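Local structure of peptidyl-prolyl cis-trans isomerase ([Pseudomonas syringae] pv. tomato str. DC3000, 5XB0) at residues V52-V57 with F124-I129; V80-T85 with S103-G108. The protein probably catalyses the cis-trans isomerisation of peptide bonds preceding proline in proteins, this chain being the part that carries its FKBP-type isomerase domain. All coordinates share one frame; numbering follows the deposited sequence.

Contact 1 (V52-V57 with F124-I129)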
ATOM      1  N   VAL A  52      -2.958  -3.110 -13.601  1.00 15.11           N
ATOM      2  CA  VAL A  52      -1.546  -2.808 -13.400  1.00 12.84           C
ATOM      3  C   VAL A  52      -0.734  -4.086 -13.422  1.00 15.79           C
ATOM      4  O   VAL A  52      -1.172  -5.125 -12.930  1.00 15.30           O
ATOM      5  CB  VAL A  52      -1.299  -2.067 -12.064  1.00 15.00           C
ATOM      6  CG1 VAL A  52      -1.986  -0.719 -12.091  1.00 18.22           C
ATOM      7  CG2 VAL A  52      -1.784  -2.883 -10.848  1.00 15.79           C
ATOM      8  N   GLU A  53       0.442  -4.019 -14.028  1.00 13.16           N
ATOM      9  CA  GLU A  53       1.388  -5.123 -13.952  1.00 15.41           C
ATOM     10  C   GLU A  53       2.502  -4.649 -13.044  1.00 15.60           C
ATOM     11  O   GLU A  53       3.157  -3.646 -13.336  1.00 14.49           O
ATOM     12  CB  GLU A  53       1.922  -5.517 -15.329  1.00 13.58           C
ATOM     13  CG  GLU A  53       2.737  -6.813 -15.309  1.00 17.01           C
ATOM     14  CD  GLU A  53       3.432  -7.110 -16.630  1.00 20.11           C
ATOM     15  OE1 GLU A  53       3.739  -6.164 -17.385  1.00 21.43           O
ATOM     16  OE2 GLU A  53       3.669  -8.304 -16.924  1.00 25.82           O
ATOM     17  N   VAL A  54       2.713  -5.353 -11.933  1.00 14.26           N
ATOM     18  CA  VAL A  54       3.613  -4.866 -10.901  1.00 13.90           C
ATOM     19  C   VAL A  54       4.582  -5.925 -10.388  1.00 14.25           C
ATOM     20  O   VAL A  54       4.325  -7.120 -10.483  1.00 17.23           O
ATOM     21  CB  VAL A  54       2.827  -4.319  -9.683  1.00 13.77           C
ATOM     22  CG1 VAL A  54       2.048  -3.057 -10.079  1.00 15.41           C
ATOM     23  CG2 VAL A  54       1.899  -5.405  -9.103  1.00 14.80           C
ATOM     24  N   ARG A  55       5.709  -5.461  -9.864  1.00 14.02           N
ATOM     25  CA  ARG A  55       6.461  -6.210  -8.872  1.00 12.60           C
ATOM     26  C   ARG A  55       6.188  -5.537  -7.547  1.00 15.32           C
ATOM     27  O   ARG A  55       6.048  -4.311  -7.494  1.00 14.30           O
ATOM     28  CB  ARG A  55       7.960  -6.195  -9.156  1.00 15.88           C
ATOM     29  CG  ARG A  55       8.382  -6.853 -10.427  1.00 20.04           C
ATOM     30  CD  ARG A  55       9.900  -6.926 -10.479  1.00 21.77           C
ATOM     31  NE  ARG A  55      10.331  -7.752 -11.592  1.00 26.17           N
ATOM     32  CZ  ARG A  55      10.563  -7.279 -12.806  1.00 23.30           C
ATOM     33  NH1 ARG A  55      10.423  -5.983 -13.051  1.00 27.18           N
ATOM     34  NH2 ARG A  55      10.949  -8.098 -13.770  1.00 24.19           N
ATOM     35  N   TYR A  56       6.129  -6.309  -6.468  1.00 13.66           N
ATOM     36  CA  TYR A  56       5.845  -5.700  -5.178  1.00 12.37           C
ATOM     37  C   TYR A  56       6.391  -6.514  -4.016  1.00 13.40           C
ATOM     38  O   TYR A  56       6.583  -7.720  -4.106  1.00 14.30           O
ATOM     39  CB  TYR A  56       4.336  -5.489  -4.989  1.00 12.72           C
ATOM     40  CG  TYR A  56       3.546  -6.768  -4.827  1.00 12.87           C
ATOM     41  CD1 TYR A  56       3.128  -7.489  -5.939  1.00 15.47           C
ATOM     42  CD2 TYR A  56       3.223  -7.261  -3.565  1.00 14.08           C
ATOM     43  CE1 TYR A  56       2.415  -8.684  -5.804  1.00 16.51           C
ATOM     44  CE2 TYR A  56       2.510  -8.459  -3.419  1.00 16.34           C
ATOM     45  CZ  TYR A  56       2.097  -9.153  -4.545  1.00 19.14           C
ATOM     46  OH  TYR A  56       1.393 -10.333  -4.418  1.00 19.74           O
ATOM     47  N   VAL A  57       6.623  -5.812  -2.918  1.00 12.64           N
ATOM     48  CA  VAL A  57       6.896  -6.446  -1.639  1.00 12.69           C
ATOM     49  C   VAL A  57       5.981  -5.778  -0.629  1.00 14.05           C
ATOM     50  O   VAL A  57       5.969  -4.559  -0.519  1.00 17.39           O
ATOM     51  CB  VAL A  57       8.363  -6.303  -1.210  1.00 13.42           C
ATOM     52  CG1 VAL A  57       8.569  -6.988   0.145  1.00 16.77           C
ATOM     53  CG2 VAL A  57       9.278  -6.937  -2.241  1.00 16.72           C
ATOM     54  N   PHE A 124       4.226  -1.063   1.349  1.00 11.54           N
ATOM     55  CA  PHE A 124       4.521  -1.705   0.068  1.00 14.69           C
ATOM     56  C   PHE A 124       5.675  -1.040  -0.643  1.00 14.30           C
ATOM     57  O   PHE A 124       5.811   0.177  -0.610  1.00 16.60           O
ATOM     58  CB  PHE A 124       3.309  -1.653  -0.857  1.00 15.22           C
ATOM     59  CG  PHE A 124       2.201  -2.563  -0.460  1.00 15.09           C
ATOM     60  CD1 PHE A 124       2.156  -3.860  -0.941  1.00 16.50           C
ATOM     61  CD2 PHE A 124       1.183  -2.119   0.367  1.00 15.73           C
ATOM     62  CE1 PHE A 124       1.113  -4.710  -0.583  1.00 16.51           C
ATOM     63  CE2 PHE A 124       0.144  -2.970   0.735  1.00 16.61           C
ATOM     64  CZ  PHE A 124       0.112  -4.262   0.250  1.00 16.68           C
ATOM     65  N   GLU A 125       6.505  -1.838  -1.302  1.00 12.96           N
ATOM     66  CA  GLU A 125       7.364  -1.289  -2.331  1.00 14.18           C
ATOM     67  C   GLU A 125       6.863  -1.837  -3.662  1.00 14.07           C
ATOM     68  O   GLU A 125       6.708  -3.040  -3.798  1.00 16.08           O
ATOM     69  CB  GLU A 125       8.826  -1.648  -2.074  1.00 18.17           C
ATOM     70  CG  GLU A 125       9.367  -0.938  -0.837  1.00 25.85           C
ATOM     71  CD  GLU A 125      10.875  -0.797  -0.832  1.00 45.05           C
ATOM     72  OE1 GLU A 125      11.497  -0.938  -1.908  1.00 38.97           O
ATOM     73  OE2 GLU A 125      11.435  -0.532   0.253  1.00 54.34           O
ATOM     74  N   ILE A 126       6.578  -0.949  -4.613  1.00 12.85           N
ATOM     75  CA  ILE A 126       5.927  -1.326  -5.863  1.00 12.27           C
ATOM     76  C   ILE A 126       6.673  -0.766  -7.061  1.00 13.90           C
ATOM     77  O   ILE A 126       7.010   0.410  -7.087  1.00 13.65           O
ATOM     78  CB  ILE A 126       4.470  -0.819  -5.907  1.00 13.39           C
ATOM     79  CG1 ILE A 126       3.672  -1.390  -4.736  1.00 16.17           C
ATOM     80  CG2 ILE A 126       3.811  -1.165  -7.239  1.00 15.13           C
ATOM     81  CD1 ILE A 126       2.281  -0.845  -4.636  1.00 18.68           C
ATOM     82  N   GLU A 127       6.947  -1.620  -8.038  1.00 13.84           N
ATOM     83  CA  GLU A 127       7.453  -1.183  -9.336  1.00 15.38           C
ATOM     84  C   GLU A 127       6.350  -1.363 -10.366  1.00 13.94           C
ATOM     85  O   GLU A 127       5.816  -2.464 -10.520  1.00 14.46           O
ATOM     86  CB  GLU A 127       8.696  -1.970  -9.753  1.00 19.40           C
ATOM     87  CG  GLU A 127       9.260  -1.467 -11.088  1.00 21.15           C
ATOM     88  CD  GLU A 127      10.507  -2.193 -11.535  1.00 28.64           C
ATOM     89  OE1 GLU A 127      11.239  -1.618 -12.372  1.00 33.09           O
ATOM     90  OE2 GLU A 127      10.746  -3.331 -11.063  1.00 24.27           O
ATOM     91  N   LEU A 128       5.987  -0.287 -11.058  1.00 12.35           N
ATOM     92  CA  LEU A 128       4.924  -0.394 -12.049  1.00 13.55           C
ATOM     93  C   LEU A 128       5.538  -0.702 -13.422  1.00 15.07           C
ATOM     94  O   LEU A 128       6.221   0.130 -14.021  1.00 15.23           O
ATOM     95  CB  LEU A 128       4.086   0.885 -12.082  1.00 13.20           C
ATOM     96  CG  LEU A 128       2.877   0.846 -13.015  1.00 13.36           C
ATOM     97  CD1 LEU A 128       1.864  -0.260 -12.651  1.00 15.51           C
ATOM     98  CD2 LEU A 128       2.195   2.191 -13.017  1.00 12.91           C
ATOM     99  N   ILE A 129       5.293  -1.910 -13.910  1.00 13.56           N
ATOM    100  CA  ILE A 129       5.920  -2.393 -15.134  1.00 15.04           C
ATOM    101  C   ILE A 129       5.113  -2.021 -16.374  1.00 17.82           C
ATOM    102  O   ILE A 129       5.673  -1.698 -17.430  1.00 18.19           O
ATOM    103  CB  ILE A 129       6.097  -3.926 -15.082  1.00 14.88           C
ATOM    104  CG1 ILE A 129       6.872  -4.327 -13.829  1.00 21.11           C
ATOM    105  CG2 ILE A 129       6.798  -4.446 -16.331  1.00 18.35           C
ATOM    106  CD1 ILE A 129       8.217  -3.681 -13.738  1.00 21.71           C
TER
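Phe124 meets Tyr56 where F124-I129 begins to run antiparallel to V52-V57. Tyr56 CD2 approaches the edge of the Phe124 ring, 4.4 Å from its CD1. Glu125 then forms a hydrogen-bonded pair with Val57, each backbone N lying 2.9 Å from the other residue's O. Ile126 sits in a non-hydrogen-bonded pair with Tyr56; its CG2, anti to the backbone N while CG1 lies beside it (chi1 -59°), packs 3.8 Å from Val54 CG1. Glu127 restores the two-bond pattern with Arg55, and their extended side chains run side by side. Between them a weak salt bridge links Arg55 NH1 to Glu127 OE2 at 3.3 Å; the carboxylate lies at the guanidinium edge, but the two planes are turned 42° apart, so the groups do not pair flat. Leu128 faces Val54 and uses one branch: CD1 reaches 3.7 Å from Val52 CB, the two side chains crossing at about a right angle, and 3.8 Å from Val54 CG1. Ile129 donates its backbone N to Glu53 O at 2.8 Å. This antiparallel pair belongs to the FKBP sheet and has two chemically distinct faces: Val54, Tyr56, Ile126 and Leu128 form a buried, mainly apolar one, the Tyr56 hydroxyl being held by Asp67, whereas Arg55 and Glu127 put their charges on the more exposed side, where an N-H...O angle of 144° makes the directional part weak and the charges probably contribute modestly.

Contact 2 (V80-T85 with S103-G108). With TLA (L(+)-tartaric acid), chain B.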
ATOM      1  N   VAL A  80      -8.485  -4.986  -5.896  1.00 16.74           N
ATOM      2  CA  VAL A  80      -7.428  -5.053  -4.893  1.00 16.44           C
ATOM      3  C   VAL A  80      -7.802  -4.179  -3.692  1.00 18.74           C
ATOM      4  O   VAL A  80      -8.861  -3.537  -3.691  1.00 18.85           O
ATOM      5  CB  VAL A  80      -6.062  -4.594  -5.462  1.00 18.11           C
ATOM      6  CG1 VAL A  80      -5.570  -5.583  -6.515  1.00 21.51           C
ATOM      7  CG2 VAL A  80      -6.168  -3.194  -6.037  1.00 19.68           C
ATOM      8  N   ILE A  81      -6.951  -4.153  -2.669  1.00 17.18           N
ATOM      9  CA  ILE A  81      -7.249  -3.311  -1.509  1.00 15.92           C
ATOM     10  C   ILE A  81      -7.400  -1.868  -1.974  1.00 15.66           C
ATOM     11  O   ILE A  81      -6.746  -1.435  -2.930  1.00 14.91           O
ATOM     12  CB  ILE A  81      -6.179  -3.401  -0.393  1.00 16.79           C
ATOM     13  CG1 ILE A  81      -4.783  -3.150  -0.944  1.00 15.15           C
ATOM     14  CG2 ILE A  81      -6.236  -4.767   0.308  1.00 20.24           C
ATOM     15  CD1 ILE A  81      -3.735  -2.957   0.132  1.00 19.91           C
ATOM     16  N   SER A  82      -8.295  -1.133  -1.326  1.00 15.29           N
ATOM     17  CA  SER A  82      -8.677   0.168  -1.851  1.00 14.58           C
ATOM     18  C   SER A  82      -7.513   1.156  -1.865  1.00 13.98           C
ATOM     19  O   SER A  82      -7.502   2.061  -2.690  1.00 15.30           O
ATOM     20  CB  SER A  82      -9.875   0.730  -1.068  1.00 20.83           C
ATOM     21  OG  SER A  82      -9.631   0.746   0.317  1.00 27.79           O
ATOM     22  N   GLY A  83      -6.524   0.971  -0.996  1.00 12.82           N
ATOM     23  CA  GLY A  83      -5.355   1.830  -1.000  1.00 12.88           C
ATOM     24  C   GLY A  83      -4.563   1.721  -2.297  1.00 14.68           C
ATOM     25  O   GLY A  83      -3.991   2.699  -2.765  1.00 14.60           O
ATOM     26  N   TRP A  84      -4.517   0.523  -2.882  1.00 12.75           N
ATOM     27  CA  TRP A  84      -3.894   0.383  -4.207  1.00 12.63           C
ATOM     28  C   TRP A  84      -4.747   1.061  -5.281  1.00 13.61           C
ATOM     29  O   TRP A  84      -4.232   1.745  -6.169  1.00 13.51           O
ATOM     30  CB  TRP A  84      -3.701  -1.090  -4.582  1.00 12.17           C
ATOM     31  CG  TRP A  84      -2.463  -1.753  -4.034  1.00 13.14           C
ATOM     32  CD1 TRP A  84      -1.869  -1.524  -2.828  1.00 15.17           C
ATOM     33  CD2 TRP A  84      -1.684  -2.758  -4.686  1.00 15.19           C
ATOM     34  NE1 TRP A  84      -0.760  -2.329  -2.688  1.00 15.39           N
ATOM     35  CE2 TRP A  84      -0.631  -3.099  -3.814  1.00 16.08           C
ATOM     36  CE3 TRP A  84      -1.780  -3.408  -5.924  1.00 20.10           C
ATOM     37  CZ2 TRP A  84       0.329  -4.056  -4.144  1.00 19.14           C
ATOM     38  CZ3 TRP A  84      -0.821  -4.363  -6.254  1.00 21.47           C
ATOM     39  CH2 TRP A  84       0.214  -4.678  -5.363  1.00 17.73           C
ATOM     40  N   THR A  85      -6.056   0.841  -5.211  1.00 12.79           N
ATOM     41  CA  THR A  85      -6.965   1.407  -6.198  1.00 13.91           C
ATOM     42  C   THR A  85      -6.774   2.908  -6.369  1.00 13.83           C
ATOM     43  O   THR A  85      -6.673   3.413  -7.480  1.00 14.91           O
ATOM     44  CB  THR A  85      -8.419   1.139  -5.820  1.00 14.28           C
ATOM     45  OG1 THR A  85      -8.609  -0.270  -5.643  1.00 17.21           O
ATOM     46  CG2 THR A  85      -9.346   1.638  -6.928  1.00 15.95           C
ATOM     47  N   SER A 103      -4.772   1.065   7.774  1.00 16.43           N
ATOM     48  CA  SER A 103      -5.494  -0.197   7.777  1.00 14.56           C
ATOM     49  C   SER A 103      -6.887  -0.027   7.194  1.00 11.99           C
ATOM     50  O   SER A 103      -7.406  -0.974   6.600  1.00 15.05           O
ATOM     51  CB  SER A 103      -5.569  -0.809   9.182  1.00 16.52           C
ATOM     52  OG  SER A 103      -6.471  -0.115  10.020  1.00 17.81           O
ATOM     53  N   ASP A 104      -7.493   1.163   7.299  1.00 14.51           N
ATOM     54  CA  ASP A 104      -8.848   1.289   6.755  1.00 14.04           C
ATOM     55  C   ASP A 104      -8.851   1.338   5.218  1.00 14.96           C
ATOM     56  O   ASP A 104      -9.909   1.331   4.593  1.00 18.94           O
ATOM     57  CB  ASP A 104      -9.618   2.488   7.366  1.00 15.90           C
ATOM     58  CG  ASP A 104      -8.980   3.850   7.109  1.00 20.28           C
ATOM     59  OD1 ASP A 104      -8.177   4.004   6.176  1.00 21.10           O
ATOM     60  OD2 ASP A 104      -9.345   4.799   7.853  1.00 22.15           O
ATOM     61  N   GLN A 105      -7.662   1.333   4.615  1.00 13.68           N
ATOM     62  CA  GLN A 105      -7.541   1.223   3.166  1.00 12.73           C
ATOM     63  C   GLN A 105      -6.864  -0.090   2.782  1.00 13.53           C
ATOM     64  O   GLN A 105      -6.456  -0.285   1.636  1.00 15.79           O
ATOM     65  CB  GLN A 105      -6.766   2.423   2.609  1.00 13.91           C
ATOM     66  CG  GLN A 105      -7.544   3.711   2.663  1.00 16.18           C
ATOM     67  CD  GLN A 105      -8.640   3.727   1.612  1.00 19.84           C
ATOM     68  OE1 GLN A 105      -8.430   3.271   0.490  1.00 23.97           O
ATOM     69  NE2 GLN A 105      -9.800   4.224   1.970  1.00 27.29           N
ATOM     70  N   ALA A 106      -6.761  -0.989   3.754  1.00 15.21           N
ATOM     71  CA  ALA A 106      -6.142  -2.297   3.560  1.00 14.65           C
ATOM     72  C   ALA A 106      -7.092  -3.363   4.120  1.00 16.82           C
ATOM     73  O   ALA A 106      -8.200  -3.531   3.593  1.00 15.66           O
ATOM     74  CB  ALA A 106      -4.788  -2.344   4.227  1.00 15.59           C
ATOM     75  N   TYR A 107      -6.716  -4.050   5.198  1.00 13.28           N
ATOM     76  CA  TYR A 107      -7.587  -5.114   5.722  1.00 14.21           C
ATOM     77  C   TYR A 107      -8.369  -4.717   6.979  1.00 17.26           C
ATOM     78  O   TYR A 107      -9.140  -5.519   7.509  1.00 16.82           O
ATOM     79  CB  TYR A 107      -6.775  -6.390   5.987  1.00 14.53           C
ATOM     80  CG  TYR A 107      -6.191  -6.959   4.708  1.00 15.89           C
ATOM     81  CD1 TYR A 107      -6.975  -7.708   3.840  1.00 21.11           C
ATOM     82  CD2 TYR A 107      -4.881  -6.692   4.340  1.00 17.02           C
ATOM     83  CE1 TYR A 107      -6.456  -8.204   2.657  1.00 19.80           C
ATOM     84  CE2 TYR A 107      -4.353  -7.188   3.148  1.00 18.30           C
ATOM     85  CZ  TYR A 107      -5.149  -7.935   2.320  1.00 22.14           C
ATOM     86  OH  TYR A 107      -4.641  -8.430   1.138  1.00 24.14           O
ATOM     87  N   GLY A 108      -8.172  -3.488   7.450  1.00 15.02           N
ATOM     88  CA  GLY A 108      -9.078  -2.899   8.431  1.00 13.41           C
ATOM     89  C   GLY A 108      -9.185  -3.625   9.763  1.00 14.42           C
ATOM     90  O   GLY A 108      -8.238  -4.263  10.223  1.00 15.02           O
TER
HETATM   91  O1  TLA B 301      -1.592  -9.683  -1.167  1.00 57.07           O
HETATM   92  O11 TLA B 301      -1.750  -7.600  -0.482  1.00 59.97           O
HETATM   93  C1  TLA B 301      -1.911  -8.489  -1.348  1.00 57.18           C
HETATM   94  C2  TLA B 301      -2.518  -8.092  -2.659  1.00 53.90           C
HETATM   95  O2  TLA B 301      -1.489  -7.885  -3.631  1.00 47.24           O
HETATM   96  C3  TLA B 301      -3.277  -6.793  -2.437  1.00 50.56           C
HETATM   97  O3  TLA B 301      -2.831  -5.804  -3.372  1.00 49.34           O
HETATM   98  C4  TLA B 301      -4.748  -7.027  -2.596  1.00 54.04           C
HETATM   99  O4  TLA B 301      -5.173  -8.201  -2.706  1.00 66.28           O
HETATM  100  O41 TLA B 301      -5.495  -6.032  -2.599  1.00 49.46           O
HETATM  101  O   HOH W   1      -9.372  -2.315   1.309  1.00 20.20           O
HETATM  102  O   HOH W   2     -11.012  -0.167   2.505  1.00 26.61           O
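Gln105 holds the start of helix 82-87 with both its backbone and its side chain. Gly83 N donates to Gln105 O at 2.9 Å, in the carbonyl plane and on a lone pair. Ser82 OG donates to Gln105 OE1 at 2.8 Å, but from above the amide plane, 68° out of it. The bend of the Gln105 chain at chi2 (-73°) turns the amide back to the serine. On the Tyr107 side, Ile81 CG2 rests over one face of the ring, 4.2 Å from its centroid and offset toward the rim, a CH-pi contact; Ile81 CD1 reaches Ala106 CB at 4.3 Å. Two waters complete the junction: one joins Ser82 N to Ala106 O, the other donates to both Ser82 OG and Asp104 O. A tartrate, probably from the crystallisation liquor, sets O3 over the centre of the Trp84 ring, 3.4 Å above its plane, and accepts at O11 a weak hydrogen bond from Tyr107 OH. Its position is consistent with the FKBP substrate pocket, whose floor in this family is a tryptophan. Farther out, Ile81 and Trp84 pack on Ile101 of strand 96-101, while Ala106 and Tyr107 lean on Leu122 of strand 122-132, anchoring helix and loop alike to the sheet.

Contact 1 is the more buried of the two, a continuous strand pairing within the sheet; contact 2 lies at the surface, where a helix start meets a loop. Regular backbone bonds dominate the first, whereas the second relies on one backbone bond, a side-chain amide, waters and a CH-pi contact. Trp84 and Ile81 of V80-T85 connect them, packing against the mainly apolar face of the strands: Trp84 NE1 lies 3.6 Å from Phe124 CE2, and Trp84 CH2 4.0 Å from Tyr56 CG. The Trp84 ring meets the Tyr56 and Phe124 rings edge-to-face. Strand pair and helix start thus border the same tartrate-occupied pocket, with Tyr107 contributed by S103-G108.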